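Local coordinates for possible galactose mutarotase (Streptomyces platensis subsp. rosaceus, PDB 4RNL), which probably interconverts the alpha and beta anomers of galactose or a related aldose, although its true substrate and function are not established, at residues Tyr241-Leu247 against Pro277-Thr283; Val82-Ala86 against Thr175-Thr180. One frame throughout, in Å; residues are numbered along the deposited sequence.

In the fold
Contact 1 lies within, and contact 2 at the border of, one antiparallel sheet of the galactose mutarotase-like fold. Contact 2 comes first along the chain and joins the region following strand 81-82 to the residues that lead into strand 180-185; its strand 175-176 pairs instead with strand 325-326. Contact 1 pairs the neighbouring strands 242-246 and 278-282. Strand 305-310 lies between 180-185 and 278-282 and is touched from both contacts: Gln310 meets Asn178 of contact 2 and is hydrogen-bonded to Asn244 and Gln280 of contact 1. The contact centres are 16 Å apart and their nearest atoms about 7 Å, so that strand, rather than direct touch, ties the sheet edge holding 82-86 to the interior pair.

Contact 1 (Tyr241-Leu247 against Pro277-Thr283); sequences YDHNFAL and PGLQLYT
Tyr241 and Leu281 meet at one end of an antiparallel beta ladder, where strands 242-246 and 278-282 run side by side in a sheet of the galactose mutarotase-like fold. The short strand axes approach to 4.4 Å, with their directions 155° apart. Leu281 CD2 lies 3.8 Å from Tyr241 CG and makes an off-centre CH-pi contact, 4.3 Å from the ring centroid. On the same face of the sheet Leu281 CB sits at the edge of the Phe245 ring, 3.7 Å from CE1, so this leucine touches both aromatic side chains, Tyr241 through CD2 and Phe245 through CB. Strand 199-202 adds Leu200 against Leu281, and the phenol oxygen of Tyr241 is held beyond the ladder by Arg228 O and Arg235 NH2.

Beyond the last bridge, Tyr241 and Thr283 are joined by two bonds, one of them through the threonine side chain. Tyr241 N donates to Thr283 OG1 over 2.9 Å, while Thr283 N returns a bond to Tyr241 O; OG1 is also bonded to Asp285, which helps fix its position. At the other end Leu247 N bonds to Pro277 O, and Leu247 CD2 packs 4.0 Å from Leu279 CB.

Asp242, Asn244 and Gln280 put their polar groups on the opposite face from Leu281. Gln280 bends at its second torsion (chi2 79°), which turns the amide back across the neighbouring strand, and OE1 is taken by Gln310. Its NE2 reaches Asp242 OD1 at 3.1 Å from above the carboxylate plane, the amide and carboxylate planes standing 87° apart. The same OD1 is hydrogen-bonded to a bound glycerol, probably from the crystallisation liquor, which may mark a pocket. A second partner occupies Gln280 NE2: a water 3.0 Å away accepts from it and donates to Asp242 O.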
loop_
_atom_site.group_PDB
_atom_site.type_symbol
_atom_site.label_atom_id
_atom_site.label_comp_id
_atom_site.label_asym_id
_atom_site.label_seq_id
_atom_site.Cartn_x
_atom_site.Cartn_y
_atom_site.Cartn_z
ATOM N N TYR A 241 -14.531 -5.692 3.610
ATOM C CA TYR A 241 -13.971 -4.657 4.473
ATOM C C TYR A 241 -13.405 -3.524 3.639
ATOM O O TYR A 241 -12.933 -3.728 2.517
ATOM C CB TYR A 241 -12.864 -5.234 5.381
ATOM C CG TYR A 241 -13.381 -6.252 6.372
ATOM C CD1 TYR A 241 -13.862 -5.851 7.612
ATOM C CD2 TYR A 241 -13.399 -7.605 6.061
ATOM C CE1 TYR A 241 -14.358 -6.773 8.524
ATOM C CE2 TYR A 241 -13.892 -8.546 6.967
ATOM C CZ TYR A 241 -14.369 -8.118 8.196
ATOM O OH TYR A 241 -14.858 -9.038 9.103
ATOM N N ASP A 242 -13.473 -2.320 4.190
ATOM C CA ASP A 242 -12.750 -1.172 3.666
ATOM C C ASP A 242 -12.599 -0.251 4.861
ATOM O O ASP A 242 -13.225 0.809 4.932
ATOM C CB ASP A 242 -13.538 -0.497 2.545
ATOM C CG ASP A 242 -12.750 0.607 1.862
ATOM O OD1 ASP A 242 -11.542 0.763 2.169
ATOM O OD2 ASP A 242 -13.339 1.318 1.013
ATOM N N HIS A 243 -11.792 -0.698 5.821
ATOM C CA HIS A 243 -11.758 -0.104 7.155
ATOM C C HIS A 243 -10.346 -0.006 7.687
ATOM O O HIS A 243 -9.512 -0.876 7.426
ATOM C CB HIS A 243 -12.583 -0.953 8.117
ATOM C CG HIS A 243 -14.047 -0.950 7.808
ATOM N ND1 HIS A 243 -14.596 -1.745 6.826
ATOM C CD2 HIS A 243 -15.066 -0.229 8.328
ATOM C CE1 HIS A 243 -15.900 -1.531 6.769
ATOM N NE2 HIS A 243 -16.212 -0.617 7.674
ATOM N N ASN A 244 -10.088 1.066 8.433
ATOM C CA ASN A 244 -8.822 1.259 9.118
ATOM C C ASN A 244 -8.872 0.640 10.508
ATOM O O ASN A 244 -9.835 0.845 11.257
ATOM C CB ASN A 244 -8.524 2.763 9.244
ATOM C CG ASN A 244 -7.301 3.050 10.105
ATOM O OD1 ASN A 244 -6.161 2.918 9.649
ATOM N ND2 ASN A 244 -7.533 3.468 11.351
ATOM N N PHE A 245 -7.829 -0.111 10.847
ATOM C CA PHE A 245 -7.651 -0.638 12.197
ATOM C C PHE A 245 -6.607 0.188 12.953
ATOM O O PHE A 245 -5.577 0.557 12.396
ATOM C CB PHE A 245 -7.240 -2.119 12.127
ATOM C CG PHE A 245 -8.333 -3.011 11.615
ATOM C CD1 PHE A 245 -8.584 -3.114 10.251
ATOM C CD2 PHE A 245 -9.155 -3.696 12.502
ATOM C CE1 PHE A 245 -9.612 -3.905 9.771
ATOM C CE2 PHE A 245 -10.187 -4.496 12.030
ATOM C CZ PHE A 245 -10.423 -4.597 10.673
ATOM N N ALA A 246 -6.890 0.492 14.218
ATOM C CA ALA A 246 -5.931 1.173 15.080
ATOM C C ALA A 246 -5.016 0.116 15.695
ATOM O O ALA A 246 -5.404 -0.605 16.618
ATOM C CB ALA A 246 -6.668 1.962 16.174
ATOM N N LEU A 247 -3.804 0.013 15.173
ATOM C CA LEU A 247 -2.876 -1.014 15.620
ATOM C C LEU A 247 -2.455 -0.782 17.057
ATOM O O LEU A 247 -2.176 0.353 17.455
ATOM C CB LEU A 247 -1.644 -1.018 14.707
ATOM C CG LEU A 247 -2.011 -1.242 13.242
ATOM C CD1 LEU A 247 -0.771 -1.161 12.353
ATOM C CD2 LEU A 247 -2.689 -2.596 13.089
ATOM N N PRO A 277 0.741 3.406 12.680
ATOM C CA PRO A 277 -0.277 3.186 13.713
ATOM C C PRO A 277 -1.572 2.573 13.176
ATOM O O PRO A 277 -2.449 2.160 13.950
ATOM C CB PRO A 277 -0.569 4.607 14.190
ATOM C CG PRO A 277 -0.407 5.444 12.925
ATOM C CD PRO A 277 0.758 4.808 12.209
ATOM N N GLY A 278 -1.716 2.542 11.861
ATOM C CA GLY A 278 -2.966 2.094 11.281
ATOM C C GLY A 278 -2.779 1.114 10.140
ATOM O O GLY A 278 -1.701 0.998 9.547
ATOM N N LEU A 279 -3.851 0.398 9.832
ATOM C CA LEU A 279 -3.840 -0.527 8.713
ATOM C C LEU A 279 -5.204 -0.494 8.056
ATOM O O LEU A 279 -6.214 -0.728 8.711
ATOM C CB LEU A 279 -3.495 -1.940 9.202
ATOM C CG LEU A 279 -3.431 -3.089 8.187
ATOM C CD1 LEU A 279 -2.452 -4.151 8.667
ATOM C CD2 LEU A 279 -4.790 -3.739 8.031
ATOM N N GLN A 280 -5.233 -0.211 6.759
ATOM C CA GLN A 280 -6.478 -0.290 6.009
ATOM C C GLN A 280 -6.609 -1.705 5.463
ATOM O O GLN A 280 -5.715 -2.191 4.783
ATOM C CB GLN A 280 -6.464 0.702 4.840
ATOM C CG GLN A 280 -7.822 0.901 4.169
ATOM C CD GLN A 280 -8.721 1.832 4.950
ATOM O OE1 GLN A 280 -8.272 2.510 5.883
ATOM N NE2 GLN A 280 -10.002 1.865 4.587
ATOM N N LEU A 281 -7.717 -2.369 5.768
ATOM C CA LEU A 281 -7.994 -3.681 5.200
ATOM C C LEU A 281 -9.019 -3.451 4.101
ATOM O O LEU A 281 -10.090 -2.930 4.366
ATOM C CB LEU A 281 -8.571 -4.607 6.277
ATOM C CG LEU A 281 -9.113 -5.956 5.802
ATOM C CD1 LEU A 281 -8.034 -6.727 5.079
ATOM C CD2 LEU A 281 -9.646 -6.763 6.983
ATOM N N TYR A 282 -8.687 -3.799 2.866
ATOM C CA TYR A 282 -9.630 -3.607 1.770
ATOM C C TYR A 282 -9.743 -4.886 0.966
ATOM O O TYR A 282 -8.745 -5.424 0.497
ATOM C CB TYR A 282 -9.216 -2.428 0.872
ATOM C CG TYR A 282 -10.155 -2.250 -0.299
ATOM C CD1 TYR A 282 -11.528 -2.150 -0.101
ATOM C CD2 TYR A 282 -9.670 -2.196 -1.603
ATOM C CE1 TYR A 282 -12.404 -2.005 -1.178
ATOM C CE2 TYR A 282 -10.529 -2.045 -2.684
ATOM C CZ TYR A 282 -11.891 -1.948 -2.463
ATOM O OH TYR A 282 -12.738 -1.803 -3.533
ATOM N N THR A 283 -10.965 -5.377 0.818
ATOM C CA THR A 283 -11.179 -6.674 0.184
ATOM C C THR A 283 -11.551 -6.605 -1.297
ATOM O O THR A 283 -12.123 -7.551 -1.823
ATOM C CB THR A 283 -12.236 -7.504 0.945
ATOM O OG1 THR A 283 -13.418 -6.707 1.139
ATOM C CG2 THR A 283 -11.694 -7.910 2.307
HETATM O O HOH W 1 -12.339 3.336 5.798
HETATM O O HOH W 2 -2.953 2.932 16.632
#

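Contact 2 (Val82-Ala86 against Thr175-Thr180)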
loop_
_atom_site.group_PDB
_atom_site.type_symbol
_atom_site.label_atom_id
_atom_site.label_comp_id
_atom_site.label_asym_id
_atom_site.label_seq_id
_atom_site.Cartn_x
_atom_site.Cartn_y
_atom_site.Cartn_z
ATOM N N VAL A 82 1.368 5.084 -2.845
ATOM C CA VAL A 82 0.279 6.048 -2.766
ATOM C C VAL A 82 0.707 7.279 -1.975
ATOM O O VAL A 82 1.313 7.157 -0.909
ATOM C CB VAL A 82 -0.965 5.427 -2.111
ATOM C CG1 VAL A 82 -2.030 6.486 -1.885
ATOM C CG2 VAL A 82 -1.505 4.308 -2.988
ATOM N N GLY A 83 0.398 8.463 -2.503
ATOM C CA GLY A 83 0.730 9.721 -1.837
ATOM C C GLY A 83 0.160 10.858 -2.669
ATOM O O GLY A 83 -0.331 10.593 -3.775
ATOM N N ARG A 84 0.242 12.108 -2.203
ATOM C CA ARG A 84 0.961 12.502 -0.988
ATOM C C ARG A 84 0.236 12.087 0.289
ATOM O O ARG A 84 0.844 11.985 1.359
ATOM C CB ARG A 84 1.160 14.032 -0.986
ATOM C CG ARG A 84 2.076 14.559 0.111
ATOM C CD ARG A 84 2.169 16.084 0.107
ATOM N NE ARG A 84 2.698 16.627 -1.150
ATOM C CZ ARG A 84 3.331 17.799 -1.233
ATOM N NH1 ARG A 84 3.531 18.524 -0.138
ATOM N NH2 ARG A 84 3.779 18.243 -2.401
ATOM N N TYR A 85 -1.070 11.865 0.180
ATOM C CA TYR A 85 -1.867 11.472 1.346
ATOM C C TYR A 85 -2.713 10.249 1.015
ATOM O O TYR A 85 -3.629 10.317 0.193
ATOM C CB TYR A 85 -2.736 12.630 1.897
ATOM C CG TYR A 85 -3.341 12.239 3.235
ATOM C CD1 TYR A 85 -4.523 11.515 3.296
ATOM C CD2 TYR A 85 -2.688 12.537 4.430
ATOM C CE1 TYR A 85 -5.050 11.105 4.497
ATOM C CE2 TYR A 85 -3.210 12.136 5.647
ATOM C CZ TYR A 85 -4.394 11.415 5.668
ATOM O OH TYR A 85 -4.932 10.995 6.863
ATOM N N ALA A 86 -2.405 9.130 1.662
ATOM C CA ALA A 86 -3.111 7.879 1.383
ATOM C C ALA A 86 -4.464 7.886 2.074
ATOM O O ALA A 86 -4.595 8.362 3.206
ATOM C CB ALA A 86 -2.299 6.683 1.837
ATOM N N THR A 175 3.325 20.640 5.712
ATOM C CA THR A 175 2.458 19.897 4.828
ATOM C C THR A 175 1.926 18.693 5.585
ATOM O O THR A 175 2.255 18.508 6.754
ATOM C CB THR A 175 3.221 19.456 3.561
ATOM O OG1 THR A 175 2.284 19.073 2.549
ATOM C CG2 THR A 175 4.189 18.299 3.852
ATOM N N VAL A 176 1.097 17.883 4.930
ATOM C CA VAL A 176 0.711 16.597 5.487
ATOM C C VAL A 176 1.231 15.508 4.555
ATOM O O VAL A 176 1.310 15.711 3.337
ATOM C CB VAL A 176 -0.814 16.466 5.682
ATOM C CG1 VAL A 176 -1.314 17.484 6.698
ATOM C CG2 VAL A 176 -1.547 16.640 4.353
ATOM N N VAL A 177 1.622 14.374 5.141
ATOM C CA VAL A 177 2.211 13.259 4.402
ATOM C C VAL A 177 1.726 11.950 5.018
ATOM O O VAL A 177 1.715 11.796 6.242
ATOM C CB VAL A 177 3.752 13.257 4.477
ATOM C CG1 VAL A 177 4.317 12.170 3.546
ATOM C CG2 VAL A 177 4.321 14.590 4.105
ATOM N N ASN A 178 1.334 11.008 4.170
ATOM C CA ASN A 178 0.900 9.688 4.617
ATOM C C ASN A 178 1.104 8.747 3.439
ATOM O O ASN A 178 0.236 8.640 2.568
ATOM C CB ASN A 178 -0.575 9.755 5.026
ATOM C CG ASN A 178 -1.113 8.443 5.601
ATOM O OD1 ASN A 178 -0.382 7.632 6.178
ATOM N ND2 ASN A 178 -2.415 8.235 5.438
ATOM N N LEU A 179 2.266 8.100 3.375
ATOM C CA LEU A 179 2.583 7.245 2.228
ATOM C C LEU A 179 2.361 5.776 2.548
ATOM O O LEU A 179 2.645 5.329 3.653
ATOM C CB LEU A 179 4.034 7.448 1.806
ATOM C CG LEU A 179 4.456 8.904 1.631
ATOM C CD1 LEU A 179 5.920 9.006 1.253
ATOM C CD2 LEU A 179 3.597 9.558 0.572
ATOM N N THR A 180 1.862 5.015 1.581
ATOM C CA THR A 180 1.660 3.585 1.807
ATOM C C THR A 180 1.880 2.856 0.505
ATOM O O THR A 180 2.051 3.481 -0.541
ATOM C CB THR A 180 0.236 3.261 2.317
ATOM O OG1 THR A 180 0.187 1.897 2.770
ATOM C CG2 THR A 180 -0.802 3.451 1.215
#
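Ala86 N donates to Asn178 O over 2.8 Å, the shortest hydrogen bond between these segments, in the carbonyl plane although bent to 140° at the hydrogen. Asn178 is gripped again through its own N, which donates to Arg84 O at 3.0 Å, so a single residue is bonded to both flanks of Tyr85. This is an isolated bridge, separated from the antiparallel pair of Val82 with Thr180, where Val82 N reaches Thr180 O at 2.9 Å and the return bond is weak. Between the two lies the cis peptide preceding Arg84, which accompanies the break in regular pairing; Gly83 CA rests 3.7 Å from Leu179 CD2.

Asn178 CG is anti to the backbone N (chi1 -176°), which carries the amide over one face of the Tyr85 ring. CB makes a CH-pi contact there, 3.5 Å from Tyr85 CD2, and ND2 stands above the same face toward the rim, the ring and amide planes 57° apart. ND2 also makes a weak bond to Ala86 O, while OD1 is held by His311 N. Tyr85 OH is bonded to Ser315 N. A leucine in place of Tyr85 would probably leave Ser315 N without its phenol partner and remove the ring face under Asn178 CB and ND2, leaving the amide to its remaining bonds with His311 and Ala86.

The Arg84 side chain runs along the other segment toward Thr175, its CD 3.4 Å from Val176 O, a buried carbonyl with no hydrogen-bonding partner in the model. The guanidinium is secured by Ser139 and Gly148. In the galactose mutarotase-like fold the contact joins the loop after edge strand 81-82 to the lead-in of strand 180-185; strand 150-159 lies against Arg84, Val177 and Leu179, strand 325-326 pairs with 175-176, and strand 305-310 borders Asn178 and Thr180.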